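Local coordinates for serine protease inhibitor 4, isoform B (Drosophila melanogaster, PDB 4P0F), which probably inhibits serine-type and cysteine-type endopeptidases, as a member of the serpin family of protease inhibitors, at residues A[14-17]-A[18-22]; A[156-159]-A[160-163]. All coordinates share one frame; numbering follows the deposited sequence.

Contact 1. Residues A[14-17]-A[18-22]; sequences LALF and SINVY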
loop_
_atom_site.group_PDB
_atom_site.type_symbol
_atom_site.label_atom_id
_atom_site.label_comp_id
_atom_site.label_asym_id
_atom_site.label_seq_id
_atom_site.Cartn_x
_atom_site.Cartn_y
_atom_site.Cartn_z
ATOM N N LEU A 14 -11.772 0.218 0.808
ATOM C CA LEU A 14 -10.328 0.091 0.646
ATOM C C LEU A 14 -9.929 -1.360 0.388
ATOM O O LEU A 14 -9.051 -1.628 -0.432
ATOM C CB LEU A 14 -9.603 0.631 1.875
ATOM C CG LEU A 14 -8.080 0.486 1.825
ATOM C CD1 LEU A 14 -7.528 1.152 0.569
ATOM C CD2 LEU A 14 -7.442 1.073 3.069
ATOM N N ALA A 15 -10.585 -2.298 1.067
ATOM C CA ALA A 15 -10.308 -3.718 0.843
ATOM C C ALA A 15 -10.599 -4.135 -0.598
ATOM O O ALA A 15 -9.849 -4.913 -1.187
ATOM C CB ALA A 15 -11.103 -4.593 1.826
ATOM N N LEU A 16 -11.678 -3.622 -1.176
ATOM C CA LEU A 16 -12.005 -3.952 -2.556
ATOM C C LEU A 16 -11.003 -3.294 -3.511
ATOM O O LEU A 16 -10.508 -3.937 -4.429
ATOM C CB LEU A 16 -13.437 -3.530 -2.886
ATOM C CG LEU A 16 -13.915 -3.768 -4.330
ATOM C CD1 LEU A 16 -13.678 -5.191 -4.793
ATOM C CD2 LEU A 16 -15.379 -3.435 -4.446
ATOM N N PHE A 17 -10.706 -2.017 -3.290
ATOM C CA PHE A 17 -9.649 -1.351 -4.050
ATOM C C PHE A 17 -8.345 -2.147 -3.987
ATOM O O PHE A 17 -7.661 -2.308 -5.003
ATOM C CB PHE A 17 -9.427 0.072 -3.533
ATOM C CG PHE A 17 -8.384 0.842 -4.302
ATOM C CD1 PHE A 17 -8.567 1.126 -5.636
ATOM C CD2 PHE A 17 -7.221 1.272 -3.686
ATOM C CE1 PHE A 17 -7.618 1.839 -6.349
ATOM C CE2 PHE A 17 -6.268 1.980 -4.397
ATOM C CZ PHE A 17 -6.475 2.255 -5.734
ATOM N N SER A 18 -8.030 -2.680 -2.808
ATOM C CA SER A 18 -6.805 -3.446 -2.612
ATOM C C SER A 18 -6.738 -4.671 -3.517
ATOM O O SER A 18 -5.726 -4.905 -4.177
ATOM C CB SER A 18 -6.669 -3.905 -1.157
ATOM O OG SER A 18 -6.631 -2.815 -0.254
ATOM N N ILE A 19 -7.795 -5.481 -3.531
ATOM C CA ILE A 19 -7.758 -6.678 -4.347
ATOM C C ILE A 19 -7.810 -6.303 -5.825
ATOM O O ILE A 19 -7.247 -7.009 -6.657
ATOM C CB ILE A 19 -8.891 -7.675 -3.968
ATOM C CG1 ILE A 19 -10.277 -7.076 -4.172
ATOM C CG2 ILE A 19 -8.725 -8.091 -2.520
ATOM C CD1 ILE A 19 -11.400 -8.090 -4.046
ATOM N N ASN A 20 -8.458 -5.182 -6.159
ATOM C CA ASN A 20 -8.451 -4.713 -7.542
ATOM C C ASN A 20 -7.024 -4.407 -8.006
ATOM O O ASN A 20 -6.602 -4.846 -9.081
ATOM C CB ASN A 20 -9.326 -3.467 -7.703
ATOM C CG ASN A 20 -10.812 -3.757 -7.545
ATOM O OD1 ASN A 20 -11.247 -4.909 -7.494
ATOM N ND2 ASN A 20 -11.605 -2.694 -7.521
ATOM N N VAL A 21 -6.288 -3.660 -7.190
ATOM C CA VAL A 21 -4.909 -3.283 -7.518
ATOM C C VAL A 21 -3.998 -4.519 -7.553
ATOM O O VAL A 21 -3.195 -4.691 -8.478
ATOM C CB VAL A 21 -4.371 -2.247 -6.509
ATOM C CG1 VAL A 21 -2.871 -2.040 -6.687
ATOM C CG2 VAL A 21 -5.115 -0.918 -6.674
ATOM N N TYR A 22 -4.151 -5.380 -6.552
ATOM C CA TYR A 22 -3.363 -6.612 -6.445
ATOM C C TYR A 22 -3.532 -7.439 -7.718
ATOM O O TYR A 22 -2.559 -7.943 -8.288
ATOM C CB TYR A 22 -3.807 -7.379 -5.194
ATOM C CG TYR A 22 -3.098 -8.676 -4.851
ATOM C CD1 TYR A 22 -1.712 -8.775 -4.849
ATOM C CD2 TYR A 22 -3.836 -9.783 -4.448
ATOM C CE1 TYR A 22 -1.086 -9.965 -4.501
ATOM C CE2 TYR A 22 -3.225 -10.970 -4.099
ATOM C CZ TYR A 22 -1.854 -11.059 -4.123
ATOM O OH TYR A 22 -1.284 -12.261 -3.770
#
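Phe17 overlaps Val21 one helical turn on: the CG2 methyl of Val21 sits over one face of the ring in a CH-pi contact, 3.8 Å from the ring centroid and 19° off its normal. The methyl is displaced toward the rim, and CZ is the ring atom nearest to it. With CG anti to the backbone N (chi1 -178°) and beside the carbonyl carbon, the ring is directed toward the following turn, where Val21 lies. Replacing Phe17 by an alanine would probably leave Val21 CG2 without the ring face it rests on and open a gap against Ile41 of helix 38-49.

In Ser18 the hydroxyl lies beside its own backbone N (chi1 -60°), which brings OG back to the preceding turn. Ser18 OG donates to Leu14 O over 2.7 Å from above the carbonyl plane, while Ser18 N makes the regular helical bond to the same oxygen from the opposite face. Leu14 O is thus gripped twice, and the buried hydroxyl has its acceptor within the helix. On the more exposed flank, Leu16 CD1 meets Ile19 CD1 at 3.8 Å and also touches Asn20 OD1.

The regular i to i+4 backbone bonds and a serine hydroxyl returned to the preceding turn are typical of an alpha-helix, here helix 6-28 of the serpin fold, its Leu14, Phe17, Ser18 and Val21 side packed inward.

Contact 2. Residues A[156-159]-A[160-163]; sequences VLNS and ESRL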
loop_
_atom_site.group_PDB
_atom_site.type_symbol
_atom_site.label_atom_id
_atom_site.label_comp_id
_atom_site.label_asym_id
_atom_site.label_seq_id
_atom_site.Cartn_x
_atom_site.Cartn_y
_atom_site.Cartn_z
ATOM N N VAL A 156 11.622 12.599 -13.966
ATOM C CA VAL A 156 10.184 12.790 -14.260
ATOM C C VAL A 156 9.683 14.171 -13.845
ATOM O O VAL A 156 8.485 14.452 -13.954
ATOM C CB VAL A 156 9.283 11.726 -13.583
ATOM C CG1 VAL A 156 9.696 10.338 -14.009
ATOM C CG2 VAL A 156 9.275 11.866 -12.073
ATOM N N LEU A 157 10.602 15.022 -13.394
ATOM C CA LEU A 157 10.299 16.390 -12.985
ATOM C C LEU A 157 10.988 17.376 -13.912
ATOM O O LEU A 157 12.125 17.151 -14.309
ATOM C CB LEU A 157 10.754 16.639 -11.539
ATOM C CG LEU A 157 10.194 15.694 -10.476
ATOM C CD1 LEU A 157 10.731 16.046 -9.092
ATOM C CD2 LEU A 157 8.677 15.701 -10.464
ATOM N N ASN A 158 10.305 18.472 -14.238
ATOM C CA ASN A 158 10.907 19.553 -15.020
ATOM C C ASN A 158 10.120 20.852 -14.852
ATOM O O ASN A 158 9.256 20.945 -13.986
ATOM C CB ASN A 158 11.012 19.160 -16.502
ATOM C CG ASN A 158 9.655 18.919 -17.165
ATOM O OD1 ASN A 158 8.627 19.442 -16.742
ATOM N ND2 ASN A 158 9.661 18.116 -18.221
ATOM N N SER A 159 10.414 21.860 -15.675
ATOM C CA SER A 159 9.795 23.169 -15.508
ATOM C C SER A 159 8.282 23.160 -15.713
ATOM O O SER A 159 7.605 24.118 -15.337
ATOM C CB SER A 159 10.424 24.184 -16.474
ATOM O OG SER A 159 10.287 23.745 -17.814
ATOM N N GLU A 160 7.758 22.095 -16.317
ATOM C CA GLU A 160 6.310 21.943 -16.503
ATOM C C GLU A 160 5.611 21.333 -15.283
ATOM O O GLU A 160 4.390 21.379 -15.184
ATOM C CB GLU A 160 6.009 21.081 -17.734
ATOM C CG GLU A 160 6.481 21.673 -19.050
ATOM C CD GLU A 160 5.500 22.677 -19.620
ATOM O OE1 GLU A 160 4.427 22.257 -20.114
ATOM O OE2 GLU A 160 5.800 23.887 -19.573
ATOM N N SER A 161 6.382 20.748 -14.363
ATOM C CA SER A 161 5.818 20.164 -13.148
ATOM C C SER A 161 5.183 21.258 -12.310
ATOM O O SER A 161 5.734 22.356 -12.214
ATOM C CB SER A 161 6.892 19.443 -12.320
ATOM O OG SER A 161 7.552 18.436 -13.061
ATOM N N ARG A 162 4.039 20.970 -11.696
ATOM C CA ARG A 162 3.346 21.977 -10.904
ATOM C C ARG A 162 3.155 21.550 -9.454
ATOM O O ARG A 162 3.251 22.376 -8.547
ATOM C CB ARG A 162 2.009 22.319 -11.552
ATOM C CG ARG A 162 2.169 23.044 -12.870
ATOM C CD ARG A 162 2.612 24.499 -12.670
ATOM N NE ARG A 162 2.918 25.175 -13.933
ATOM C CZ ARG A 162 4.113 25.196 -14.517
ATOM N NH1 ARG A 162 5.151 24.574 -13.966
ATOM N NH2 ARG A 162 4.269 25.839 -15.662
ATOM N N LEU A 163 2.868 20.277 -9.214
ATOM C CA LEU A 163 2.919 19.803 -7.848
ATOM C C LEU A 163 3.123 18.312 -7.781
ATOM O O LEU A 163 2.873 17.601 -8.744
ATOM C CB LEU A 163 1.655 20.202 -7.092
ATOM C CG LEU A 163 0.335 19.748 -7.693
ATOM C CD1 LEU A 163 -0.107 18.402 -7.111
ATOM C CD2 LEU A 163 -0.706 20.806 -7.445
HETATM O O HOH W 1 6.301 16.253 -14.038
HETATM O O HOH W 2 7.516 27.011 -15.713
#
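Asn158 and Ser161 clasp each other at the two ends of a type I beta turn. The backbone bond that closes it runs from Ser161 N to Asn158 O over 2.9 Å, with the donor well above the carbonyl plane. In return, Asn158 N donates to Ser161 OG, 3.0 Å away, in a nearly straight bond of 168°. Having OG beside its own backbone N (chi1 -57°) points the serine hydroxyl back across the turn to meet that N-H.

A second side-chain bond lies inside the turn. Asn158 OD1 accepts from Glu160 N at 2.8 Å, the N-H standing above the amide plane, which makes this an Asx turn superposed on the beta turn. The same oxygen touches Glu160 CB.

Arg162 supplies the side-chain-to-carbonyl bonds. Its chain, bent at chi2, curls back so that NH1 donates to Ser159 O over 2.8 Å, with the acceptor at the guanidinium edge. NH1 also donates to Ser161 O, in a more bent bond of 138°, while Glu160 O lies over one face of the group. Arg162 NE forms a salt bridge to Glu309, and Glu160 has its own salt bridge to Arg340.

Two waters extend the network. One donates to Val156 O and is hydrogen-bonded to Ser161 OG; the other donates to Ser159 O and accepts weakly from Arg162 NH2.

Arg162 and Leu163 both face Val339, a classic beta bulge at the start of strand 161-174. The guanidinium is probably held in orientation by Ser159 O, Ser161 O and Glu309, its charge partly balanced by them, and through these bonds Arg162 links the turn to the strand it introduces.

How the contacts relate
Contact 1 comes first along the chain, within helix 6-28; contact 2 follows far downstream, where the loop after helix 129-143 enters strand 161-174. Their centres are about 30 Å apart and their nearest atoms about 17 Å, so they do not touch. Contact 1 lies about 10 Å from the centre of the chain, among helix 38-49 and strands 35-36 and 370-377, whereas contact 2 sits about 25 Å out. Strand 161-174 pairs antiparallel with strands 91-100 and 328-341, the latter consistent with the reactive-centre loop inserted into sheet A, as in other cleaved serpins. The two contacts therefore belong to separate parts of one serpin domain: a largely buried helical turn and a strand entrance beside strand 328-341.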